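PDB 2B1E: exocyst complex component EXO70 from Saccharomyces cerevisiae, which serves as a subunit of the exocyst, the complex that tethers secretory vesicles to sites of exocytosis, and plays a role in the assembly of that complex. Local coordinates for residues I486-K489 with F490-N494; P528-E531 with R532-R536; L555-V558 with L559-V563. All coordinates share one frame; numbering follows the deposited sequence.

Contact 1 of 3, residues I486-K489 with F490-N494; sequences IKEK and FRKFN
Glu488 pairs with Arg491 one turn on, in a salt bridge between Glu488 OE2 and Arg491 NH1, modelled at 2.4 Å, a length too short to take literally. The guanidinium presents its edge to the carboxylate, the two planes lying 46° apart, so the pair meets through a single nitrogen and is not a flat two-bond fork. Lys492 approaches the other oxygen by its chain: NZ stays 4.0 Å from Glu488 OE1, a charge attraction longer than a salt bridge. Glu488 can serve both because CG stands anti to the backbone N (chi1 180°) and the chain then bends at chi2, bringing the carboxylate back over the following turn.

The backbone donors are satisfied in the regular alpha-helical way: Phe490 N reaches Ile486 O at 3.2 Å, Arg491 N reaches Lys487 O at 2.8 Å, and Lys492 N and Phe493 N take Glu488 O and Lys489 O. The remaining ammonium groups look outside the turn, Lys487 to the carboxylate of Glu484 and Lys489 to Ser470 O.

On the apolar side, Ile486 CG2 lies 3.9 Å from Phe490 CE2, in the plane of the ring at its edge. Hydrophobic residues suit this side of helix 483-504: Ile486 and Phe490 pack on helix 512-537, while Phe493 also meets Leu463 and Leu467 of helix 440-473.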
ATOM      1  N   ILE A 486     -43.618  48.806 -21.943  1.00 20.01           N
ATOM      2  CA  ILE A 486     -43.547  47.451 -22.462  1.00 19.28           C
ATOM      3  C   ILE A 486     -42.333  47.281 -23.376  1.00 18.63           C
ATOM      4  O   ILE A 486     -41.597  46.309 -23.249  1.00 20.03           O
ATOM      5  CB  ILE A 486     -44.846  47.086 -23.204  1.00 17.53           C
ATOM      6  CG1 ILE A 486     -46.000  47.073 -22.197  1.00 14.80           C
ATOM      7  CG2 ILE A 486     -44.713  45.713 -23.878  1.00 15.31           C
ATOM      8  CD1 ILE A 486     -47.370  47.061 -22.814  1.00 13.59           C
ATOM      9  N   LYS A 487     -42.113  48.214 -24.295  1.00 19.81           N
ATOM     10  CA  LYS A 487     -40.955  48.094 -25.175  1.00 21.49           C
ATOM     11  C   LYS A 487     -39.690  48.071 -24.320  1.00 20.29           C
ATOM     12  O   LYS A 487     -38.746  47.335 -24.602  1.00 16.78           O
ATOM     13  CB  LYS A 487     -40.881  49.259 -26.163  1.00 24.93           C
ATOM     14  CG  LYS A 487     -41.933  49.212 -27.255  1.00 28.61           C
ATOM     15  CD  LYS A 487     -41.645  50.231 -28.351  1.00 32.01           C
ATOM     16  CE  LYS A 487     -41.649  51.654 -27.813  1.00 34.43           C
ATOM     17  NZ  LYS A 487     -42.959  52.006 -27.195  1.00 36.57           N
ATOM     18  N   GLU A 488     -39.682  48.882 -23.270  1.00 20.91           N
ATOM     19  CA  GLU A 488     -38.537  48.937 -22.384  1.00 21.13           C
ATOM     20  C   GLU A 488     -38.282  47.566 -21.766  1.00 19.70           C
ATOM     21  O   GLU A 488     -37.129  47.181 -21.578  1.00 19.17           O
ATOM     22  CB  GLU A 488     -38.756  49.969 -21.282  1.00 22.66           C
ATOM     23  CG  GLU A 488     -37.592  50.066 -20.314  1.00 28.56           C
ATOM     24  CD  GLU A 488     -36.329  50.609 -20.964  1.00 33.24           C
ATOM     25  OE1 GLU A 488     -35.233  50.405 -20.394  1.00 35.03           O
ATOM     26  OE2 GLU A 488     -36.430  51.250 -22.037  1.00 34.95           O
ATOM     27  N   LYS A 489     -39.342  46.821 -21.449  1.00 18.52           N
ATOM     28  CA  LYS A 489     -39.128  45.501 -20.861  1.00 17.85           C
ATOM     29  C   LYS A 489     -38.438  44.585 -21.864  1.00 15.54           C
ATOM     30  O   LYS A 489     -37.566  43.799 -21.494  1.00 13.74           O
ATOM     31  CB  LYS A 489     -40.443  44.858 -20.408  1.00 18.60           C
ATOM     32  CG  LYS A 489     -41.086  45.525 -19.199  1.00 19.47           C
ATOM     33  CD  LYS A 489     -42.313  44.746 -18.737  1.00 18.09           C
ATOM     34  CE  LYS A 489     -43.206  45.599 -17.839  1.00 21.47           C
ATOM     35  NZ  LYS A 489     -42.484  46.110 -16.640  1.00 18.70           N
ATOM     36  N   PHE A 490     -38.832  44.677 -23.132  1.00 14.64           N
ATOM     37  CA  PHE A 490     -38.219  43.839 -24.162  1.00 14.88           C
ATOM     38  C   PHE A 490     -36.781  44.289 -24.393  1.00 16.96           C
ATOM     39  O   PHE A 490     -35.871  43.471 -24.547  1.00 15.01           O
ATOM     40  CB  PHE A 490     -39.002  43.943 -25.470  1.00 13.89           C
ATOM     41  CG  PHE A 490     -40.206  43.055 -25.531  1.00 16.09           C
ATOM     42  CD1 PHE A 490     -40.092  41.738 -25.976  1.00 16.78           C
ATOM     43  CD2 PHE A 490     -41.457  43.530 -25.148  1.00 14.88           C
ATOM     44  CE1 PHE A 490     -41.219  40.901 -26.039  1.00 17.65           C
ATOM     45  CE2 PHE A 490     -42.583  42.712 -25.205  1.00 15.19           C
ATOM     46  CZ  PHE A 490     -42.468  41.395 -25.650  1.00 15.73           C
ATOM     47  N   ARG A 491     -36.590  45.600 -24.424  1.00 18.27           N
ATOM     48  CA  ARG A 491     -35.271  46.178 -24.633  1.00 21.15           C
ATOM     49  C   ARG A 491     -34.277  45.644 -23.603  1.00 20.24           C
ATOM     50  O   ARG A 491     -33.245  45.072 -23.963  1.00 21.88           O
ATOM     51  CB  ARG A 491     -35.382  47.708 -24.552  1.00 23.60           C
ATOM     52  CG  ARG A 491     -34.105  48.484 -24.790  1.00 27.61           C
ATOM     53  CD  ARG A 491     -34.406  49.992 -24.769  1.00 30.47           C
ATOM     54  NE  ARG A 491     -35.358  50.360 -25.821  1.00 32.25           N
ATOM     55  CZ  ARG A 491     -36.552  50.910 -25.612  1.00 34.31           C
ATOM     56  NH1 ARG A 491     -36.970  51.177 -24.382  1.00 33.05           N
ATOM     57  NH2 ARG A 491     -37.341  51.179 -26.641  1.00 34.90           N
ATOM     58  N   LYS A 492     -34.585  45.810 -22.322  1.00 20.05           N
ATOM     59  CA  LYS A 492     -33.686  45.325 -21.280  1.00 20.16           C
ATOM     60  C   LYS A 492     -33.403  43.832 -21.445  1.00 18.63           C
ATOM     61  O   LYS A 492     -32.274  43.384 -21.264  1.00 17.14           O
ATOM     62  CB  LYS A 492     -34.271  45.603 -19.893  1.00 22.55           C
ATOM     63  CG  LYS A 492     -34.356  47.099 -19.546  1.00 26.75           C
ATOM     64  CD  LYS A 492     -35.100  47.315 -18.226  1.00 31.78           C
ATOM     65  CE  LYS A 492     -35.380  48.797 -17.965  1.00 33.88           C
ATOM     66  NZ  LYS A 492     -36.197  49.017 -16.729  1.00 36.93           N
ATOM     67  N   PHE A 493     -34.421  43.049 -21.780  1.00 17.11           N
ATOM     68  CA  PHE A 493     -34.184  41.627 -21.968  1.00 16.91           C
ATOM     69  C   PHE A 493     -33.221  41.421 -23.140  1.00 16.11           C
ATOM     70  O   PHE A 493     -32.269  40.649 -23.041  1.00 18.48           O
ATOM     71  CB  PHE A 493     -35.485  40.881 -22.259  1.00 15.45           C
ATOM     72  CG  PHE A 493     -35.273  39.436 -22.626  1.00 18.82           C
ATOM     73  CD1 PHE A 493     -34.940  38.496 -21.653  1.00 16.49           C
ATOM     74  CD2 PHE A 493     -35.333  39.029 -23.960  1.00 16.89           C
ATOM     75  CE1 PHE A 493     -34.667  37.172 -22.005  1.00 17.89           C
ATOM     76  CE2 PHE A 493     -35.061  37.716 -24.319  1.00 15.46           C
ATOM     77  CZ  PHE A 493     -34.726  36.785 -23.342  1.00 15.77           C
ATOM     78  N   ASN A 494     -33.469  42.109 -24.251  1.00 16.48           N
ATOM     79  CA  ASN A 494     -32.605  41.973 -25.425  1.00 16.26           C
ATOM     80  C   ASN A 494     -31.141  42.253 -25.089  1.00 15.57           C
ATOM     81  O   ASN A 494     -30.248  41.531 -25.537  1.00 14.38           O
ATOM     82  CB  ASN A 494     -33.053  42.922 -26.548  1.00 16.00           C
ATOM     83  CG  ASN A 494     -34.413  42.559 -27.108  1.00 17.85           C
ATOM     84  OD1 ASN A 494     -34.822  41.394 -27.077  1.00 18.03           O
ATOM     85  ND2 ASN A 494     -35.113  43.549 -27.646  1.00 14.74           N
TER

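Contact 2 of 3, residues P528-E531 with R532-R536; sequences PMYE and RFYSR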
ATOM      1  N   PRO A 528     -39.124  28.633 -22.506  1.00 12.31           N
ATOM      2  CA  PRO A 528     -40.498  28.627 -21.991  1.00 13.09           C
ATOM      3  C   PRO A 528     -40.911  30.016 -21.496  1.00 13.67           C
ATOM      4  O   PRO A 528     -42.018  30.474 -21.774  1.00 14.72           O
ATOM      5  CB  PRO A 528     -40.439  27.592 -20.865  1.00 16.10           C
ATOM      6  CG  PRO A 528     -39.430  26.594 -21.394  1.00 15.97           C
ATOM      7  CD  PRO A 528     -38.342  27.513 -21.948  1.00 13.41           C
ATOM      8  N   MET A 529     -40.014  30.693 -20.785  1.00 14.03           N
ATOM      9  CA  MET A 529     -40.323  32.021 -20.270  1.00 14.82           C
ATOM     10  C   MET A 529     -40.512  33.071 -21.360  1.00 14.62           C
ATOM     11  O   MET A 529     -41.449  33.864 -21.301  1.00 12.66           O
ATOM     12  CB  MET A 529     -39.239  32.509 -19.304  1.00 17.46           C
ATOM     13  CG  MET A 529     -39.626  33.810 -18.618  1.00 20.74           C
ATOM     14  SD  MET A 529     -38.443  34.372 -17.404  1.00 28.28           S
ATOM     15  CE  MET A 529     -38.730  33.104 -16.074  1.00 23.50           C
ATOM     16  N   TYR A 530     -39.622  33.096 -22.346  1.00 11.84           N
ATOM     17  CA  TYR A 530     -39.757  34.086 -23.404  1.00 13.07           C
ATOM     18  C   TYR A 530     -41.047  33.923 -24.204  1.00 12.76           C
ATOM     19  O   TYR A 530     -41.665  34.917 -24.595  1.00 12.20           O
ATOM     20  CB  TYR A 530     -38.553  34.061 -24.359  1.00 12.01           C
ATOM     21  CG  TYR A 530     -38.557  35.257 -25.281  1.00 10.33           C
ATOM     22  CD1 TYR A 530     -38.295  36.538 -24.790  1.00 12.26           C
ATOM     23  CD2 TYR A 530     -38.920  35.125 -26.622  1.00 10.10           C
ATOM     24  CE1 TYR A 530     -38.403  37.662 -25.609  1.00 10.28           C
ATOM     25  CE2 TYR A 530     -39.035  36.239 -27.452  1.00  9.27           C
ATOM     26  CZ  TYR A 530     -38.780  37.505 -26.934  1.00 11.29           C
ATOM     27  OH  TYR A 530     -38.949  38.613 -27.722  1.00  6.99           O
ATOM     28  N   GLU A 531     -41.452  32.682 -24.466  1.00 12.66           N
ATOM     29  CA  GLU A 531     -42.683  32.457 -25.204  1.00 13.71           C
ATOM     30  C   GLU A 531     -43.873  33.032 -24.439  1.00 12.57           C
ATOM     31  O   GLU A 531     -44.768  33.631 -25.031  1.00 12.49           O
ATOM     32  CB  GLU A 531     -42.895  30.960 -25.462  1.00 19.63           C
ATOM     33  CG  GLU A 531     -41.795  30.360 -26.326  1.00 24.26           C
ATOM     34  CD  GLU A 531     -42.097  28.956 -26.792  1.00 29.85           C
ATOM     35  OE1 GLU A 531     -42.303  28.068 -25.931  1.00 31.78           O
ATOM     36  OE2 GLU A 531     -42.116  28.744 -28.026  1.00 31.66           O
ATOM     37  N   ARG A 532     -43.878  32.851 -23.122  1.00 11.43           N
ATOM     38  CA  ARG A 532     -44.958  33.362 -22.278  1.00 12.47           C
ATOM     39  C   ARG A 532     -44.938  34.889 -22.223  1.00 12.40           C
ATOM     40  O   ARG A 532     -45.981  35.543 -22.276  1.00 13.03           O
ATOM     41  CB  ARG A 532     -44.827  32.784 -20.866  1.00 13.59           C
ATOM     42  CG  ARG A 532     -45.124  31.294 -20.797  1.00 15.89           C
ATOM     43  CD  ARG A 532     -44.576  30.644 -19.542  1.00 14.92           C
ATOM     44  NE  ARG A 532     -44.834  29.209 -19.591  1.00 12.92           N
ATOM     45  CZ  ARG A 532     -44.059  28.284 -19.042  1.00 10.74           C
ATOM     46  NH1 ARG A 532     -42.963  28.630 -18.383  1.00 15.20           N
ATOM     47  NH2 ARG A 532     -44.371  27.004 -19.176  1.00 17.59           N
ATOM     48  N   PHE A 533     -43.741  35.450 -22.106  1.00 11.56           N
ATOM     49  CA  PHE A 533     -43.552  36.899 -22.051  1.00 11.67           C
ATOM     50  C   PHE A 533     -43.986  37.540 -23.375  1.00 13.11           C
ATOM     51  O   PHE A 533     -44.725  38.535 -23.397  1.00 12.74           O
ATOM     52  CB  PHE A 533     -42.066  37.186 -21.771  1.00 13.14           C
ATOM     53  CG  PHE A 533     -41.678  38.632 -21.885  1.00 12.80           C
ATOM     54  CD1 PHE A 533     -42.291  39.600 -21.100  1.00 17.08           C
ATOM     55  CD2 PHE A 533     -40.651  39.018 -22.747  1.00 16.67           C
ATOM     56  CE1 PHE A 533     -41.888  40.937 -21.166  1.00 14.13           C
ATOM     57  CE2 PHE A 533     -40.243  40.346 -22.819  1.00 15.21           C
ATOM     58  CZ  PHE A 533     -40.861  41.305 -22.029  1.00 16.50           C
ATOM     59  N   TYR A 534     -43.516  36.966 -24.477  1.00 12.70           N
ATOM     60  CA  TYR A 534     -43.848  37.460 -25.812  1.00 12.90           C
ATOM     61  C   TYR A 534     -45.354  37.361 -26.037  1.00 11.37           C
ATOM     62  O   TYR A 534     -45.980  38.291 -26.528  1.00 11.08           O
ATOM     63  CB  TYR A 534     -43.109  36.629 -26.867  1.00 12.68           C
ATOM     64  CG  TYR A 534     -43.427  36.974 -28.311  1.00 14.59           C
ATOM     65  CD1 TYR A 534     -42.707  37.960 -28.996  1.00 14.78           C
ATOM     66  CD2 TYR A 534     -44.422  36.289 -29.001  1.00 14.82           C
ATOM     67  CE1 TYR A 534     -42.975  38.243 -30.349  1.00 18.72           C
ATOM     68  CE2 TYR A 534     -44.697  36.564 -30.341  1.00 17.40           C
ATOM     69  CZ  TYR A 534     -43.972  37.535 -31.006  1.00 18.86           C
ATOM     70  OH  TYR A 534     -44.244  37.787 -32.329  1.00 22.85           O
ATOM     71  N   SER A 535     -45.938  36.229 -25.669  1.00 12.10           N
ATOM     72  CA  SER A 535     -47.372  36.036 -25.855  1.00 14.26           C
ATOM     73  C   SER A 535     -48.190  37.010 -25.005  1.00 15.50           C
ATOM     74  O   SER A 535     -49.245  37.481 -25.415  1.00 12.92           O
ATOM     75  CB  SER A 535     -47.749  34.601 -25.497  1.00 16.62           C
ATOM     76  OG  SER A 535     -49.143  34.393 -25.647  1.00 23.92           O
ATOM     77  N   ARG A 536     -47.684  37.322 -23.822  1.00 15.08           N
ATOM     78  CA  ARG A 536     -48.377  38.221 -22.914  1.00 16.95           C
ATOM     79  C   ARG A 536     -48.411  39.667 -23.418  1.00 16.04           C
ATOM     80  O   ARG A 536     -49.396  40.390 -23.205  1.00 12.50           O
ATOM     81  CB  ARG A 536     -47.705  38.162 -21.534  1.00 17.59           C
ATOM     82  CG  ARG A 536     -48.391  38.990 -20.446  1.00 22.74           C
ATOM     83  CD  ARG A 536     -47.620  38.969 -19.113  1.00 25.54           C
ATOM     84  NE  ARG A 536     -47.727  37.700 -18.388  1.00 30.44           N
ATOM     85  CZ  ARG A 536     -46.834  36.714 -18.437  1.00 35.01           C
ATOM     86  NH1 ARG A 536     -45.736  36.826 -19.182  1.00 35.34           N
ATOM     87  NH2 ARG A 536     -47.037  35.606 -17.732  1.00 34.20           N
TER
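Tyr530 reaches along the helix to both Phe533 and Tyr534. With CG anti to the backbone N (chi1 -169°), the bond from CB sends the ring toward the following turn. One ortho-meta side then comes up against Phe533: Tyr530 CD1 lies 4.0 Å and CE1 3.9 Å from Phe533 CD2, and CD1 sits in the plane of the Phe533 ring, at its edge. Across the ring, Tyr530 CE2 is 4.1 Å from Tyr534 CB, which rests over a face of Tyr530. At the tip, Tyr530 OH passes 4.0 Å from Tyr534 CD1, but its hydrogen bond goes to Tyr550 O, so the buried hydroxyl is not left without a polar mate. A leucine in its place would probably leave Tyr550 O without this hydroxyl and open a gap beside Phe533 and Tyr534.

Away from the aromatic side, Arg532 doubles back along Pro528, its extended chain laying one guanidinium face over Pro528 CB, with Arg532 NH1 3.7 Å from that atom. Proline is tolerable here although it has no N-H for the turn before, and the helix kinks at this point. The bond that follows, Arg532 N to Pro528 O at 3.3 Å, is weak, whereas Phe533 N to Met529 O is 2.9 Å and Tyr534 N to Tyr530 O is 2.8 Å.

The chemistry is thus divided: aromatic carbon meets aromatic carbon where neighbouring helices cover the turn, as where Phe490 and Phe493 meet the rings of Phe533 and Tyr530, and the long charged chains of Glu531 and Arg532 occupy the exposed side. Such an amphipathic pattern belongs to a helix packed in a bundle, its one buried hydroxyl paid for by a backbone carbonyl.

Contact 3 of 3, residues L555-V558 with L559-V563; sequences LTTV and LNQLV
Asn560 turns one face of its amide to Thr556, whose carbonyl oxygen lies above that face, displaced toward ND2. The separation, 3.1 Å from Thr556 O to Asn560 ND2, looks like a bond, but the angle is poor and it is not one. The methyl CG2 of Thr556 also approaches Asn560 ND2; at 3.1 Å this is too close for such a pair, so the exact placing of the amide is doubtful. The Gln561 amide is met more loosely, with Thr557 CG2 3.8 Å from Gln561 OE1.

In both threonines the hydroxyl sits beside the backbone N (chi1 -67° in Thr556), which leaves CG2 anti to that N and pointing along the helix at the amide four residues on. The hydroxyl turns back instead: OG1 of Thr556 bonds to Pro552 O and that of Thr557 to Asp553 O, so both are satisfied within their own helix. Four backbone bonds run alongside, among them Leu559 N to Leu555 O at 3.1 Å and Asn560 N to Thr556 O at 2.9 Å.

Leucines suit the other side, where Leu555 and Leu559 touch Phe497 of helix 483-504, Leu559 and Leu562 touch Trp460 of helix 440-473, and Leu562 also meets Thr504. The turn is thus held by its four main-chain bonds, with no side-chain hydrogen bond between the two segments, while the leucines face neighbouring helices.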
ATOM      1  N   LEU A 555     -35.573  33.846 -31.477  1.00 13.22           N
ATOM      2  CA  LEU A 555     -34.754  33.663 -30.295  1.00 10.57           C
ATOM      3  C   LEU A 555     -34.252  32.228 -30.287  1.00 11.71           C
ATOM      4  O   LEU A 555     -33.092  31.970 -29.994  1.00 12.06           O
ATOM      5  CB  LEU A 555     -35.572  33.930 -29.033  1.00 11.63           C
ATOM      6  CG  LEU A 555     -34.700  34.270 -27.824  1.00 10.91           C
ATOM      7  CD1 LEU A 555     -34.014  35.610 -28.082  1.00 10.79           C
ATOM      8  CD2 LEU A 555     -35.547  34.348 -26.564  1.00 12.16           C
ATOM      9  N   THR A 556     -35.141  31.293 -30.607  1.00 12.42           N
ATOM     10  CA  THR A 556     -34.782  29.882 -30.646  1.00 13.42           C
ATOM     11  C   THR A 556     -33.591  29.649 -31.580  1.00 13.71           C
ATOM     12  O   THR A 556     -32.666  28.924 -31.242  1.00 14.69           O
ATOM     13  CB  THR A 556     -35.974  28.998 -31.138  1.00 14.26           C
ATOM     14  OG1 THR A 556     -37.027  29.027 -30.167  1.00 14.28           O
ATOM     15  CG2 THR A 556     -35.529  27.560 -31.324  1.00 16.09           C
ATOM     16  N   THR A 557     -33.624  30.264 -32.753  1.00 14.42           N
ATOM     17  CA  THR A 557     -32.552  30.094 -33.729  1.00 15.08           C
ATOM     18  C   THR A 557     -31.207  30.550 -33.182  1.00 15.22           C
ATOM     19  O   THR A 557     -30.189  29.875 -33.369  1.00 13.19           O
ATOM     20  CB  THR A 557     -32.882  30.856 -35.038  1.00 15.43           C
ATOM     21  OG1 THR A 557     -34.129  30.375 -35.550  1.00 13.68           O
ATOM     22  CG2 THR A 557     -31.799  30.634 -36.095  1.00 17.15           C
ATOM     23  N   VAL A 558     -31.200  31.692 -32.498  1.00 15.70           N
ATOM     24  CA  VAL A 558     -29.972  32.215 -31.915  1.00 15.46           C
ATOM     25  C   VAL A 558     -29.415  31.206 -30.926  1.00 14.50           C
ATOM     26  O   VAL A 558     -28.243  30.841 -30.981  1.00 13.76           O
ATOM     27  CB  VAL A 558     -30.227  33.539 -31.177  1.00 14.94           C
ATOM     28  CG1 VAL A 558     -28.986  33.957 -30.412  1.00 13.02           C
ATOM     29  CG2 VAL A 558     -30.624  34.600 -32.173  1.00 16.48           C
ATOM     30  N   LEU A 559     -30.265  30.753 -30.013  1.00 15.54           N
ATOM     31  CA  LEU A 559     -29.835  29.789 -29.019  1.00 16.18           C
ATOM     32  C   LEU A 559     -29.347  28.483 -29.620  1.00 18.00           C
ATOM     33  O   LEU A 559     -28.358  27.930 -29.156  1.00 18.46           O
ATOM     34  CB  LEU A 559     -30.962  29.498 -28.029  1.00 16.83           C
ATOM     35  CG  LEU A 559     -31.222  30.581 -26.981  1.00 17.30           C
ATOM     36  CD1 LEU A 559     -32.258  30.056 -25.992  1.00 18.77           C
ATOM     37  CD2 LEU A 559     -29.919  30.933 -26.257  1.00 18.70           C
ATOM     38  N   ASN A 560     -30.044  27.970 -30.631  1.00 20.20           N
ATOM     39  CA  ASN A 560     -29.626  26.714 -31.247  1.00 23.82           C
ATOM     40  C   ASN A 560     -28.238  26.854 -31.863  1.00 24.57           C
ATOM     41  O   ASN A 560     -27.424  25.938 -31.792  1.00 25.38           O
ATOM     42  CB  ASN A 560     -30.617  26.268 -32.334  1.00 26.09           C
ATOM     43  CG  ASN A 560     -31.903  25.685 -31.764  1.00 28.46           C
ATOM     44  OD1 ASN A 560     -31.883  24.901 -30.809  1.00 26.75           O
ATOM     45  ND2 ASN A 560     -33.030  26.046 -32.371  1.00 30.24           N
ATOM     46  N   GLN A 561     -27.967  28.001 -32.472  1.00 27.69           N
ATOM     47  CA  GLN A 561     -26.663  28.226 -33.090  1.00 30.35           C
ATOM     48  C   GLN A 561     -25.588  28.366 -32.026  1.00 30.27           C
ATOM     49  O   GLN A 561     -24.453  27.943 -32.215  1.00 29.86           O
ATOM     50  CB  GLN A 561     -26.692  29.477 -33.968  1.00 32.26           C
ATOM     51  CG  GLN A 561     -27.450  29.305 -35.275  1.00 37.13           C
ATOM     52  CD  GLN A 561     -27.489  30.582 -36.098  1.00 39.99           C
ATOM     53  OE1 GLN A 561     -28.174  31.546 -35.742  1.00 42.19           O
ATOM     54  NE2 GLN A 561     -26.745  30.600 -37.203  1.00 41.84           N
ATOM     55  N   LEU A 562     -25.957  28.960 -30.900  1.00 29.85           N
ATOM     56  CA  LEU A 562     -25.026  29.144 -29.802  1.00 30.14           C
ATOM     57  C   LEU A 562     -24.627  27.819 -29.163  1.00 31.66           C
ATOM     58  O   LEU A 562     -23.452  27.591 -28.877  1.00 30.54           O
ATOM     59  CB  LEU A 562     -25.650  30.041 -28.736  1.00 29.07           C
ATOM     60  CG  LEU A 562     -24.911  30.099 -27.400  1.00 28.87           C
ATOM     61  CD1 LEU A 562     -23.531  30.724 -27.606  1.00 27.76           C
ATOM     62  CD2 LEU A 562     -25.737  30.903 -26.401  1.00 26.12           C
ATOM     63  N   VAL A 563     -25.612  26.952 -28.947  1.00 34.62           N
ATOM     64  CA  VAL A 563     -25.389  25.654 -28.305  1.00 38.44           C
ATOM     65  C   VAL A 563     -24.700  24.591 -29.155  1.00 39.92           C
ATOM     66  O   VAL A 563     -23.912  23.801 -28.632  1.00 40.25           O
ATOM     67  CB  VAL A 563     -26.717  25.060 -27.784  1.00 38.37           C
ATOM     68  CG1 VAL A 563     -27.333  25.995 -26.759  1.00 39.23           C
ATOM     69  CG2 VAL A 563     -27.676  24.824 -28.939  1.00 39.85           C
TER

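The three contacts follow in series along the chain, each within a single helix: contact 1 on helix 483-504, contact 2 on helix 512-537, contact 3 on helix 552-563. The centres of contact 1 and contact 2 are about 13 Å apart, those of contact 2 and contact 3 about 16 Å, and those of contact 1 and contact 3 about 19 Å, a triangle of three helices packed on one another. Phe490 CE1 comes within 3.4 Å of Phe533 CE2, and Leu555 CD2 within 3.4 Å of Tyr530 CG. Leu555 also touches Phe493, joining all three. Far from the chain's centre, they form part of the helical bundle at the C-terminal end of this elongated, all-helical exocyst subunit.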